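Local coordinates for protein putative oxidoreductase (Yersinia pestis, PDB 3KUX) that probably works as an NAD(P)-dependent oxidoreductase, joining a Rossmann-fold domain for the nucleotide to a C-terminal alpha/beta domain built on a large mixed sheet, at residues Leu134-Leu139 and Leu189-Leu194; Pro182-Gln187 and Thr238-Val243; His216-Tyr221 and Arg225-Ser230; Met330-Leu335 and Leu346-Lys351. One frame throughout, in Å; residues are numbered along the deposited sequence.

Interaction 1: Leu134-Leu139 and Leu189-Leu194; sequences LTLKTL and LQLFGL
In the helix whose Leu136 and Lys137 meet Leu191, the carbonyl oxygen Leu134 O is held by two donors of one residue, Thr138: the amide N in the ordinary helical bond, and the hydroxyl OG1 at 3.2 Å from Leu134 O. The hydroxyl approaches from above the carbonyl plane, about 39° out of it, a common way for a helical threonine to satisfy its side chain on its own turn. Between the helices every contact runs through Leu191, whose two methyls serve different partners. Leu191 CD1 meets Leu136 CD2 at 3.8 Å, the two side chains lying roughly at right angles. Leu191 CD2 comes within 3.9 Å of Lys137 CG, so the lysine contributes the aliphatic start of its chain. Leu136 reaches over because its CG stands opposite the backbone N (chi1 180°). Just beyond Leu191 the second helix ends, and Gly193 leaves the helical conformation with positive phi while its N still bonds to Leu189 O at 2.7 Å. Beneath both helices lies Phe151 of strand 148-156, which Leu136 and Leu191 both touch. This is the layered alpha/beta architecture of the C-terminal domain, in which neighbouring helices 131-142 and 176-192 share one face of the mixed sheet.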
loop_
_atom_site.group_PDB
_atom_site.type_symbol
_atom_site.label_atom_id
_atom_site.label_comp_id
_atom_site.label_asym_id
_atom_site.label_seq_id
_atom_site.Cartn_x
_atom_site.Cartn_y
_atom_site.Cartn_z
ATOM N N LEU A 134 1.275 -2.148 -12.056
ATOM C CA LEU A 134 0.248 -2.448 -13.043
ATOM C C LEU A 134 0.905 -2.954 -14.325
ATOM O O LEU A 134 0.555 -4.023 -14.843
ATOM C CB LEU A 134 -0.615 -1.215 -13.326
ATOM C CG LEU A 134 -1.524 -0.776 -12.173
ATOM C CD1 LEU A 134 -2.129 0.602 -12.425
ATOM C CD2 LEU A 134 -2.608 -1.810 -11.914
ATOM N N THR A 135 1.869 -2.187 -14.824
ATOM C CA THR A 135 2.557 -2.528 -16.061
ATOM C C THR A 135 3.100 -3.942 -15.994
ATOM O O THR A 135 2.943 -4.730 -16.933
ATOM C CB THR A 135 3.720 -1.574 -16.326
ATOM O OG1 THR A 135 3.223 -0.231 -16.385
ATOM C CG2 THR A 135 4.396 -1.925 -17.637
ATOM N N LEU A 136 3.732 -4.255 -14.868
ATOM C CA LEU A 136 4.331 -5.562 -14.649
ATOM C C LEU A 136 3.307 -6.698 -14.668
ATOM O O LEU A 136 3.497 -7.692 -15.375
ATOM C CB LEU A 136 5.102 -5.565 -13.338
ATOM C CG LEU A 136 5.780 -6.882 -12.985
ATOM C CD1 LEU A 136 6.725 -7.304 -14.098
ATOM C CD2 LEU A 136 6.508 -6.739 -11.665
ATOM N N LYS A 137 2.226 -6.555 -13.898
ATOM C CA LYS A 137 1.144 -7.548 -13.900
ATOM C C LYS A 137 0.746 -7.915 -15.323
ATOM O O LYS A 137 0.560 -9.087 -15.647
ATOM C CB LYS A 137 -0.085 -7.030 -13.150
ATOM C CG LYS A 137 0.007 -7.123 -11.635
ATOM C CD LYS A 137 -1.267 -6.610 -10.965
ATOM C CE LYS A 137 -2.474 -7.427 -11.386
ATOM N NZ LYS A 137 -3.717 -6.985 -10.698
ATOM N N THR A 138 0.623 -6.898 -16.169
ATOM C CA THR A 138 0.224 -7.089 -17.555
ATOM C C THR A 138 1.297 -7.809 -18.365
ATOM O O THR A 138 0.987 -8.639 -19.223
ATOM C CB THR A 138 -0.107 -5.742 -18.220
ATOM O OG1 THR A 138 -1.036 -5.023 -17.400
ATOM C CG2 THR A 138 -0.716 -5.956 -19.588
ATOM N N LEU A 139 2.560 -7.496 -18.095
ATOM C CA LEU A 139 3.665 -8.141 -18.802
ATOM C C LEU A 139 3.744 -9.641 -18.505
ATOM O O LEU A 139 4.010 -10.449 -19.396
ATOM C CB LEU A 139 4.994 -7.467 -18.458
ATOM C CG LEU A 139 6.247 -8.115 -19.047
ATOM C CD1 LEU A 139 6.272 -7.960 -20.556
ATOM C CD2 LEU A 139 7.510 -7.539 -18.417
ATOM N N LEU A 189 3.459 -11.093 -2.918
ATOM C CA LEU A 189 2.387 -12.054 -2.712
ATOM C C LEU A 189 1.387 -12.014 -3.866
ATOM O O LEU A 189 0.962 -13.054 -4.359
ATOM C CB LEU A 189 1.680 -11.793 -1.382
ATOM C CG LEU A 189 2.287 -12.480 -0.157
ATOM C CD1 LEU A 189 3.802 -12.343 -0.148
ATOM C CD2 LEU A 189 1.679 -11.932 1.127
ATOM N N GLN A 190 1.019 -10.810 -4.299
ATOM C CA GLN A 190 0.072 -10.653 -5.397
ATOM C C GLN A 190 0.565 -11.288 -6.690
ATOM O O GLN A 190 -0.217 -11.856 -7.446
ATOM C CB GLN A 190 -0.223 -9.177 -5.631
ATOM C CG GLN A 190 -1.033 -8.554 -4.524
ATOM C CD GLN A 190 -2.365 -9.237 -4.357
ATOM O OE1 GLN A 190 -3.170 -9.283 -5.288
ATOM N NE2 GLN A 190 -2.609 -9.779 -3.170
ATOM N N LEU A 191 1.866 -11.186 -6.940
ATOM C CA LEU A 191 2.454 -11.714 -8.167
ATOM C C LEU A 191 2.748 -13.213 -8.103
ATOM O O LEU A 191 2.481 -13.936 -9.062
ATOM C CB LEU A 191 3.738 -10.958 -8.519
ATOM C CG LEU A 191 3.618 -9.479 -8.900
ATOM C CD1 LEU A 191 4.990 -8.823 -8.938
ATOM C CD2 LEU A 191 2.911 -9.313 -10.235
ATOM N N PHE A 192 3.294 -13.680 -6.982
ATOM C CA PHE A 192 3.811 -15.052 -6.910
ATOM C C PHE A 192 3.206 -15.909 -5.803
ATOM O O PHE A 192 3.552 -17.077 -5.662
ATOM C CB PHE A 192 5.339 -15.041 -6.756
ATOM C CG PHE A 192 6.050 -14.221 -7.794
ATOM C CD1 PHE A 192 6.195 -14.692 -9.090
ATOM C CD2 PHE A 192 6.573 -12.977 -7.474
ATOM C CE1 PHE A 192 6.848 -13.935 -10.051
ATOM C CE2 PHE A 192 7.229 -12.214 -8.429
ATOM C CZ PHE A 192 7.367 -12.693 -9.719
ATOM N N GLY A 193 2.312 -15.336 -5.013
ATOM C CA GLY A 193 1.762 -16.058 -3.875
ATOM C C GLY A 193 2.779 -16.191 -2.754
ATOM O O GLY A 193 3.755 -15.446 -2.696
ATOM N N LEU A 194 2.555 -17.153 -1.864
ATOM C CA LEU A 194 3.393 -17.324 -0.684
ATOM C C LEU A 194 4.687 -18.045 -1.002
ATOM O O LEU A 194 4.691 -19.009 -1.760
ATOM C CB LEU A 194 2.641 -18.112 0.382
ATOM C CG LEU A 194 1.508 -17.374 1.083
ATOM C CD1 LEU A 194 0.651 -18.365 1.853
ATOM C CD2 LEU A 194 2.076 -16.298 2.002
#

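Interaction 2: Pro182-Gln187 and Thr238-Val243; sequences PHLLDQ and TARYIV
The amide end of Gln187 comes up to the edge of the Tyr241 ring, close to its plane, with the amide itself turned about 53° from the ring. Over one face of that ring lies Arg240 CG, near its centre and 4.1 Å above the plane. The chain of Arg240 then bends at chi2 (76°), which carries the guanidinium back beneath its neighbour, so that Tyr241 CE1 sits 3.4 Å above the guanidinium plane, offset toward the rim. Gln187 meets this group from the opposite direction, its amide nearly parallel to it. Gln187 CD is 3.3 Å from Tyr241 OH and 3.9 Å from Arg240 NH2, which puts the amide carbon near both polar ends. Leu184 adds an apolar flank, its CD1 lying 3.9 Å from Arg240 NH2. All four residues are buried, and the enclosed charge is probably steadied by Ser153 OG, which bonds to Arg240 NH1, and by the cation-pi contact with Phe155. Phe151, in turn, meets the Tyr241 ring. Arg240 and Tyr241 together face Lys252, a classic beta bulge, consistent with the ends of two successive side chains both reaching helix 176-192.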
loop_
_atom_site.group_PDB
_atom_site.type_symbol
_atom_site.label_atom_id
_atom_site.label_comp_id
_atom_site.label_asym_id
_atom_site.label_seq_id
_atom_site.Cartn_x
_atom_site.Cartn_y
_atom_site.Cartn_z
ATOM N N PRO A 182 5.684 -3.592 4.024
ATOM C CA PRO A 182 4.323 -3.989 3.669
ATOM C C PRO A 182 4.001 -3.771 2.190
ATOM O O PRO A 182 3.369 -4.622 1.558
ATOM C CB PRO A 182 3.457 -3.090 4.557
ATOM C CG PRO A 182 4.312 -2.791 5.734
ATOM C CD PRO A 182 5.717 -2.718 5.210
ATOM N N HIS A 183 4.429 -2.639 1.641
ATOM C CA HIS A 183 4.176 -2.351 0.232
ATOM C C HIS A 183 4.789 -3.420 -0.658
ATOM O O HIS A 183 4.115 -3.988 -1.513
ATOM C CB HIS A 183 4.724 -0.975 -0.149
ATOM C CG HIS A 183 3.959 0.164 0.449
ATOM N ND1 HIS A 183 2.600 0.322 0.270
ATOM C CD2 HIS A 183 4.361 1.206 1.214
ATOM C CE1 HIS A 183 2.199 1.408 0.905
ATOM N NE2 HIS A 183 3.248 1.963 1.486
ATOM N N LEU A 184 6.070 -3.695 -0.438
ATOM C CA LEU A 184 6.816 -4.631 -1.267
ATOM C C LEU A 184 6.335 -6.065 -1.087
ATOM O O LEU A 184 6.083 -6.764 -2.067
ATOM C CB LEU A 184 8.307 -4.526 -0.958
ATOM C CG LEU A 184 9.049 -3.344 -1.589
ATOM C CD1 LEU A 184 8.125 -2.178 -1.883
ATOM C CD2 LEU A 184 10.208 -2.910 -0.705
ATOM N N LEU A 185 6.204 -6.499 0.162
ATOM C CA LEU A 185 5.714 -7.837 0.457
ATOM C C LEU A 185 4.370 -8.101 -0.213
ATOM O O LEU A 185 4.155 -9.163 -0.802
ATOM C CB LEU A 185 5.588 -8.045 1.966
ATOM C CG LEU A 185 6.872 -8.356 2.742
ATOM C CD1 LEU A 185 6.633 -8.278 4.247
ATOM C CD2 LEU A 185 7.412 -9.719 2.352
ATOM N N ASP A 186 3.466 -7.133 -0.125
ATOM C CA ASP A 186 2.137 -7.314 -0.676
ATOM C C ASP A 186 2.186 -7.546 -2.182
ATOM O O ASP A 186 1.470 -8.405 -2.707
ATOM C CB ASP A 186 1.244 -6.124 -0.357
ATOM C CG ASP A 186 -0.164 -6.309 -0.883
ATOM O OD1 ASP A 186 -0.800 -7.323 -0.522
ATOM O OD2 ASP A 186 -0.632 -5.449 -1.664
ATOM N N GLN A 187 3.028 -6.783 -2.875
ATOM C CA GLN A 187 3.200 -6.966 -4.318
ATOM C C GLN A 187 3.744 -8.357 -4.649
ATOM O O GLN A 187 3.261 -9.020 -5.567
ATOM C CB GLN A 187 4.121 -5.894 -4.895
ATOM C CG GLN A 187 3.521 -4.500 -4.912
ATOM C CD GLN A 187 4.419 -3.489 -5.603
ATOM O OE1 GLN A 187 3.981 -2.388 -5.942
ATOM N NE2 GLN A 187 5.683 -3.858 -5.814
ATOM N N THR A 238 18.845 3.459 -8.406
ATOM C CA THR A 238 18.877 2.054 -8.802
ATOM C C THR A 238 17.515 1.607 -9.298
ATOM O O THR A 238 16.517 2.288 -9.075
ATOM C CB THR A 238 19.252 1.147 -7.639
ATOM O OG1 THR A 238 18.278 1.293 -6.600
ATOM C CG2 THR A 238 20.622 1.506 -7.107
ATOM N N ALA A 239 17.477 0.450 -9.955
ATOM C CA ALA A 239 16.250 -0.047 -10.592
ATOM C C ALA A 239 15.131 -0.225 -9.586
ATOM O O ALA A 239 15.377 -0.620 -8.450
ATOM C CB ALA A 239 16.515 -1.357 -11.303
ATOM N N ARG A 240 13.905 0.070 -10.004
ATOM C CA ARG A 240 12.733 -0.200 -9.182
ATOM C C ARG A 240 12.453 -1.699 -9.240
ATOM O O ARG A 240 12.387 -2.370 -8.205
ATOM C CB ARG A 240 11.528 0.608 -9.673
ATOM C CG ARG A 240 10.182 0.209 -9.062
ATOM C CD ARG A 240 10.008 0.717 -7.628
ATOM N NE ARG A 240 8.835 0.115 -6.997
ATOM C CZ ARG A 240 8.864 -0.979 -6.237
ATOM N NH1 ARG A 240 10.009 -1.596 -5.985
ATOM N NH2 ARG A 240 7.741 -1.459 -5.724
ATOM N N TYR A 241 12.313 -2.218 -10.459
ATOM C CA TYR A 241 12.121 -3.644 -10.683
ATOM C C TYR A 241 13.199 -4.216 -11.594
ATOM O O TYR A 241 13.610 -3.581 -12.568
ATOM C CB TYR A 241 10.779 -3.923 -11.361
ATOM C CG TYR A 241 9.535 -3.641 -10.552
ATOM C CD1 TYR A 241 9.479 -3.915 -9.191
ATOM C CD2 TYR A 241 8.392 -3.144 -11.168
ATOM C CE1 TYR A 241 8.330 -3.666 -8.462
ATOM C CE2 TYR A 241 7.238 -2.898 -10.451
ATOM C CZ TYR A 241 7.212 -3.160 -9.102
ATOM O OH TYR A 241 6.065 -2.911 -8.393
ATOM N N ILE A 242 13.625 -5.434 -11.284
ATOM C CA ILE A 242 14.453 -6.237 -12.174
ATOM C C ILE A 242 13.819 -7.620 -12.237
ATOM O O ILE A 242 13.708 -8.301 -11.218
ATOM C CB ILE A 242 15.890 -6.363 -11.645
ATOM C CG1 ILE A 242 16.602 -5.011 -11.716
ATOM C CG2 ILE A 242 16.659 -7.422 -12.428
ATOM C CD1 ILE A 242 17.907 -4.975 -10.968
ATOM N N VAL A 243 13.387 -8.035 -13.422
ATOM C CA VAL A 243 12.657 -9.290 -13.553
ATOM C C VAL A 243 13.269 -10.166 -14.637
ATOM O O VAL A 243 13.361 -9.756 -15.791
ATOM C CB VAL A 243 11.178 -9.031 -13.891
ATOM C CG1 VAL A 243 10.377 -10.310 -13.800
ATOM C CG2 VAL A 243 10.600 -7.975 -12.967
#

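Interaction 3: His216-Tyr221 and Arg225-Ser230; sequences HAVLSY and RVVLHS
His216 starts the pairing with its imidazole leaning over the partner strand, where His216 NE2 lies 3.5 Å from Val227 CG1. Ala217 forms the first hydrogen-bonded pair, with Leu228: Ala217 N donates to Leu228 O at 2.7 Å in an almost straight bond (174°), and Leu228 N returns a bond to Ala217 O. Val218 sits in the following non-hydrogen-bonded pair, opposite Val227, where the methyls Val218 CG2 and Val227 CG2 approach to 4.3 Å while the CA-H of Val218 is directed at Val226 O. Leu219 repeats the reciprocal pattern with Val226, its N donating to Val226 O at 2.8 Å and its own O receiving Val226 N. On the side it shares with Ala217, Leu219 CD1 also reaches diagonally to Leu228 CD1, 4.0 Å away, the two chains crossing nearly at right angles. Ser220 turns to the other side, where its OG lies over one face of the Arg225 guanidinium; the angle is too poor for a bond between them. Tyr221 closes the walk. Its CG stands opposite its carbonyl carbon (chi1 -57°), which lets CE2 rest 3.6 Å from Val226 CG2 while the hydroxyl bonds to Gly193 O, just past the end of helix 176-192. The chemistry divides the hairpin into two faces: Ala217, Leu219, Val226 and Leu228 make one apolar, the last three meeting helix 176-192, whereas His216, Ser220, Arg225 and His229 make the reverse mixed, with Val218 and Val227 between them, and four backbone bonds fix the register of the two strands.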
loop_
_atom_site.group_PDB
_atom_site.type_symbol
_atom_site.label_atom_id
_atom_site.label_comp_id
_atom_site.label_asym_id
_atom_site.label_seq_id
_atom_site.Cartn_x
_atom_site.Cartn_y
_atom_site.Cartn_z
ATOM N N HIS A 216 17.092 -6.088 3.449
ATOM C CA HIS A 216 17.293 -6.911 2.264
ATOM C C HIS A 216 16.605 -8.252 2.497
ATOM O O HIS A 216 17.078 -9.070 3.286
ATOM C CB HIS A 216 18.793 -7.098 2.030
ATOM C CG HIS A 216 19.134 -7.739 0.723
ATOM N ND1 HIS A 216 19.552 -9.048 0.624
ATOM C CD2 HIS A 216 19.143 -7.245 -0.539
ATOM C CE1 HIS A 216 19.793 -9.337 -0.644
ATOM N NE2 HIS A 216 19.551 -8.261 -1.370
ATOM N N ALA A 217 15.471 -8.466 1.834
ATOM C CA ALA A 217 14.669 -9.673 2.060
ATOM C C ALA A 217 14.711 -10.608 0.874
ATOM O O ALA A 217 14.595 -10.176 -0.270
ATOM C CB ALA A 217 13.233 -9.306 2.370
ATOM N N VAL A 218 14.864 -11.897 1.154
ATOM C CA VAL A 218 14.822 -12.916 0.119
ATOM C C VAL A 218 13.667 -13.876 0.378
ATOM O O VAL A 218 13.624 -14.542 1.414
ATOM C CB VAL A 218 16.133 -13.718 0.075
ATOM C CG1 VAL A 218 16.029 -14.853 -0.931
ATOM C CG2 VAL A 218 17.305 -12.808 -0.249
ATOM N N LEU A 219 12.726 -13.932 -0.562
ATOM C CA LEU A 219 11.613 -14.880 -0.501
ATOM C C LEU A 219 11.881 -16.012 -1.473
ATOM O O LEU A 219 12.128 -15.777 -2.657
ATOM C CB LEU A 219 10.291 -14.199 -0.848
ATOM C CG LEU A 219 9.748 -13.172 0.148
ATOM C CD1 LEU A 219 10.717 -12.002 0.305
ATOM C CD2 LEU A 219 8.377 -12.677 -0.279
ATOM N N SER A 220 11.828 -17.241 -0.973
ATOM C CA SER A 220 12.231 -18.404 -1.759
ATOM C C SER A 220 11.051 -19.262 -2.248
ATOM O O SER A 220 10.169 -19.638 -1.470
ATOM C CB SER A 220 13.221 -19.253 -0.957
ATOM O OG SER A 220 14.005 -20.058 -1.820
ATOM N N TYR A 221 11.051 -19.565 -3.544
ATOM C CA TYR A 221 10.034 -20.422 -4.154
ATOM C C TYR A 221 10.695 -21.558 -4.944
ATOM O O TYR A 221 11.832 -21.431 -5.395
ATOM C CB TYR A 221 9.171 -19.627 -5.135
ATOM C CG TYR A 221 8.466 -18.409 -4.588
ATOM C CD1 TYR A 221 7.090 -18.413 -4.390
ATOM C CD2 TYR A 221 9.163 -17.243 -4.309
ATOM C CE1 TYR A 221 6.433 -17.300 -3.907
ATOM C CE2 TYR A 221 8.516 -16.119 -3.829
ATOM C CZ TYR A 221 7.151 -16.155 -3.629
ATOM O OH TYR A 221 6.499 -15.045 -3.150
ATOM N N ARG A 225 13.239 -16.930 -7.150
ATOM C CA ARG A 225 13.699 -16.079 -6.050
ATOM C C ARG A 225 13.114 -14.673 -6.163
ATOM O O ARG A 225 13.025 -14.109 -7.257
ATOM C CB ARG A 225 15.224 -15.988 -6.009
ATOM C CG ARG A 225 15.939 -17.309 -5.816
ATOM C CD ARG A 225 15.565 -18.004 -4.523
ATOM N NE ARG A 225 15.376 -19.433 -4.776
ATOM C CZ ARG A 225 16.314 -20.360 -4.611
ATOM N NH1 ARG A 225 17.513 -20.026 -4.168
ATOM N NH2 ARG A 225 16.046 -21.627 -4.885
ATOM N N VAL A 226 12.721 -14.114 -5.023
ATOM C CA VAL A 226 12.236 -12.741 -4.958
ATOM C C VAL A 226 13.085 -11.928 -3.984
ATOM O O VAL A 226 13.231 -12.305 -2.824
ATOM C CB VAL A 226 10.770 -12.695 -4.497
ATOM C CG1 VAL A 226 10.381 -11.283 -4.090
ATOM C CG2 VAL A 226 9.849 -13.221 -5.591
ATOM N N VAL A 227 13.649 -10.818 -4.446
ATOM C CA VAL A 227 14.469 -9.990 -3.571
ATOM C C VAL A 227 13.847 -8.617 -3.355
ATOM O O VAL A 227 13.667 -7.850 -4.302
ATOM C CB VAL A 227 15.907 -9.831 -4.104
ATOM C CG1 VAL A 227 16.690 -8.827 -3.254
ATOM C CG2 VAL A 227 16.612 -11.173 -4.113
ATOM N N LEU A 228 13.514 -8.315 -2.103
ATOM C CA LEU A 228 12.958 -7.015 -1.752
ATOM C C LEU A 228 14.014 -6.244 -0.981
ATOM O O LEU A 228 14.612 -6.781 -0.054
ATOM C CB LEU A 228 11.699 -7.175 -0.896
ATOM C CG LEU A 228 10.693 -8.248 -1.310
ATOM C CD1 LEU A 228 9.494 -8.251 -0.362
ATOM C CD2 LEU A 228 10.244 -8.063 -2.753
ATOM N N HIS A 229 14.237 -4.988 -1.347
ATOM C CA HIS A 229 15.366 -4.248 -0.807
ATOM C C HIS A 229 15.068 -2.758 -0.643
ATOM O O HIS A 229 14.438 -2.141 -1.500
ATOM C CB HIS A 229 16.587 -4.444 -1.721
ATOM C CG HIS A 229 17.846 -3.825 -1.196
ATOM N ND1 HIS A 229 18.973 -4.564 -0.910
ATOM C CD2 HIS A 229 18.153 -2.540 -0.902
ATOM C CE1 HIS A 229 19.922 -3.759 -0.462
ATOM N NE2 HIS A 229 19.450 -2.527 -0.446
ATOM N N SER A 230 15.532 -2.173 0.455
ATOM C CA SER A 230 15.443 -0.725 0.617
ATOM C C SER A 230 16.628 -0.168 1.406
ATOM O O SER A 230 17.308 -0.904 2.128
ATOM C CB SER A 230 14.124 -0.331 1.276
ATOM O OG SER A 230 13.876 1.048 1.094
#

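Interaction 4: Met330-Leu335 and Leu346-Lys351; sequences MELIEL and LPIIAK
Leu346, the first residue of the short terminal strand, lays its side chain against Leu335 of the preceding helix. Both its CB and its CD1 are 3.9 Å from Leu335 CD1, so one methyl of Leu335 meets both the base and one tip of the Leu346 side chain, which it crosses at a slant. Leu346 also touches Ala338 and Ser339, one turn further along the same helix. Pro347 contributes mainly through its backbone: its CB points away from the helix, and Pro347 O lies 3.8 Å from Leu335 CD2 in a plain van der Waals contact. Ile348 completes the row with its longer branch. CG1 stands opposite the carbonyl carbon (chi1 -73°), which brings it to 3.8 Å from Leu332 CD2, the two side chains meeting almost at a right angle, while Ile348 CD1 reaches Leu335 CD2 at 4.0 Å. Leu335 is thus shared, one methyl serving Leu346 and the other Ile348, and chi1 of -162°, with CG opposite the backbone N, points that fork at the strand. The side-chain contacts are apolar, joined by one carbonyl oxygen, Pro347 O, and lie near the surface. Backbone bonds join Leu346 to Leu198 in strand 197-203 and Ile348 to Glu196 just before it; on the helix side, Leu332 packs on Leu189. The motif is a helix followed by a tight return into an antiparallel edge strand, joining helix 323-342 to the outer border of the C-terminal domain's mixed sheet.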
loop_
_atom_site.group_PDB
_atom_site.type_symbol
_atom_site.label_atom_id
_atom_site.label_comp_id
_atom_site.label_asym_id
_atom_site.label_seq_id
_atom_site.Cartn_x
_atom_site.Cartn_y
_atom_site.Cartn_z
HETATM N N MSE A 330 1.158 -8.818 7.134
HETATM C CA MSE A 330 1.522 -8.496 8.496
HETATM C C MSE A 330 2.293 -9.654 9.128
HETATM O O MSE A 330 3.242 -9.439 9.885
HETATM C CB MSE A 330 0.248 -8.233 9.272
HETATM C CG MSE A 330 0.324 -7.121 10.271
HETATM SE SE MSE A 330 -1.493 -6.620 10.782
HETATM C CE MSE A 330 -1.121 -6.188 12.650
ATOM N N GLU A 331 1.879 -10.881 8.813
ATOM C CA GLU A 331 2.551 -12.074 9.317
ATOM C C GLU A 331 3.992 -12.135 8.835
ATOM O O GLU A 331 4.900 -12.486 9.591
ATOM C CB GLU A 331 1.821 -13.334 8.866
ATOM C CG GLU A 331 0.514 -13.596 9.585
ATOM C CD GLU A 331 -0.229 -14.789 9.011
ATOM O OE1 GLU A 331 0.435 -15.687 8.451
ATOM O OE2 GLU A 331 -1.474 -14.825 9.119
ATOM N N LEU A 332 4.194 -11.801 7.565
ATOM C CA LEU A 332 5.527 -11.801 6.986
ATOM C C LEU A 332 6.385 -10.678 7.555
ATOM O O LEU A 332 7.610 -10.812 7.654
ATOM C CB LEU A 332 5.451 -11.679 5.467
ATOM C CG LEU A 332 4.814 -12.868 4.755
ATOM C CD1 LEU A 332 5.075 -12.767 3.270
ATOM C CD2 LEU A 332 5.368 -14.168 5.307
ATOM N N ILE A 333 5.749 -9.569 7.921
ATOM C CA ILE A 333 6.478 -8.478 8.548
ATOM C C ILE A 333 7.080 -8.980 9.851
ATOM O O ILE A 333 8.254 -8.767 10.119
ATOM C CB ILE A 333 5.586 -7.246 8.797
ATOM C CG1 ILE A 333 5.208 -6.596 7.471
ATOM C CG2 ILE A 333 6.316 -6.218 9.641
ATOM C CD1 ILE A 333 6.353 -5.831 6.825
ATOM N N GLU A 334 6.280 -9.672 10.651
ATOM C CA GLU A 334 6.783 -10.229 11.899
ATOM C C GLU A 334 7.829 -11.304 11.630
ATOM O O GLU A 334 8.860 -11.366 12.309
ATOM C CB GLU A 334 5.646 -10.797 12.748
ATOM C CG GLU A 334 4.783 -9.739 13.424
ATOM C CD GLU A 334 4.035 -10.282 14.637
ATOM O OE1 GLU A 334 4.189 -11.487 14.951
ATOM O OE2 GLU A 334 3.294 -9.504 15.277
ATOM N N LEU A 335 7.563 -12.153 10.640
ATOM C CA LEU A 335 8.479 -13.238 10.314
ATOM C C LEU A 335 9.831 -12.675 9.882
ATOM O O LEU A 335 10.871 -13.293 10.111
ATOM C CB LEU A 335 7.895 -14.148 9.231
ATOM C CG LEU A 335 8.533 -15.540 9.098
ATOM C CD1 LEU A 335 8.539 -16.274 10.437
ATOM C CD2 LEU A 335 7.832 -16.382 8.033
ATOM N N LEU A 346 13.411 -18.359 7.538
ATOM C CA LEU A 346 12.368 -19.063 8.280
ATOM C C LEU A 346 11.239 -19.484 7.350
ATOM O O LEU A 346 10.970 -18.811 6.357
ATOM C CB LEU A 346 11.825 -18.184 9.410
ATOM C CG LEU A 346 12.796 -17.931 10.565
ATOM C CD1 LEU A 346 12.282 -16.826 11.482
ATOM C CD2 LEU A 346 13.050 -19.212 11.346
ATOM N N PRO A 347 10.582 -20.610 7.664
ATOM C CA PRO A 347 9.520 -21.122 6.811
ATOM C C PRO A 347 8.177 -20.478 7.114
ATOM O O PRO A 347 7.886 -20.168 8.269
ATOM C CB PRO A 347 9.473 -22.606 7.175
ATOM C CG PRO A 347 9.897 -22.649 8.596
ATOM C CD PRO A 347 10.869 -21.507 8.796
ATOM N N ILE A 348 7.381 -20.270 6.071
ATOM C CA ILE A 348 5.990 -19.866 6.217
ATOM C C ILE A 348 5.162 -21.092 6.581
ATOM O O ILE A 348 5.314 -22.152 5.970
ATOM C CB ILE A 348 5.445 -19.281 4.900
ATOM C CG1 ILE A 348 6.025 -17.888 4.647
ATOM C CG2 ILE A 348 3.924 -19.241 4.917
ATOM C CD1 ILE A 348 7.509 -17.878 4.389
ATOM N N ILE A 349 4.291 -20.950 7.578
ATOM C CA ILE A 349 3.490 -22.077 8.057
ATOM C C ILE A 349 2.022 -21.703 8.278
ATOM O O ILE A 349 1.607 -20.574 8.006
ATOM C CB ILE A 349 4.051 -22.650 9.384
ATOM C CG1 ILE A 349 5.573 -22.490 9.450
ATOM C CG2 ILE A 349 3.634 -24.113 9.559
ATOM C CD1 ILE A 349 6.151 -22.664 10.845
ATOM N N ALA A 350 1.247 -22.674 8.763
ATOM C CA ALA A 350 -0.146 -22.462 9.180
ATOM C C ALA A 350 -1.065 -21.930 8.077
ATOM O O ALA A 350 -1.759 -20.928 8.268
ATOM C CB ALA A 350 -0.204 -21.556 10.412
ATOM N N LYS A 351 -1.080 -22.612 6.936
ATOM C CA LYS A 351 -1.922 -22.204 5.813
ATOM C C LYS A 351 -3.204 -23.037 5.741
ATOM O O LYS A 351 -3.158 -24.248 5.514
ATOM C CB LYS A 351 -1.144 -22.287 4.495
ATOM C CG LYS A 351 0.164 -21.496 4.497
ATOM C CD LYS A 351 0.915 -21.639 3.179
ATOM C CE LYS A 351 1.232 -23.097 2.867
ATOM N NZ LYS A 351 2.108 -23.725 3.895
#

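All four contacts belong to the C-terminal alpha/beta domain, and the nine-stranded mixed sheet organises them. Helix 176-192 is common to interactions 1 and 2, whose centres lie about 10 Å apart and whose segments alternate along the chain. Interaction 3 is nested within the loop that interaction 2 closes; their centres are about 9 Å apart, and Leu185 packs on Leu228 and Leu219 between them. Interaction 4 comes last in sequence, its centre about 20 Å from that of interaction 1, and reaches the shared helix where Leu332 and Ile333 meet Leu185. Helix 176-192 therefore lies between the sheet and helix 323-342, linking local pairings into one continuous layered domain.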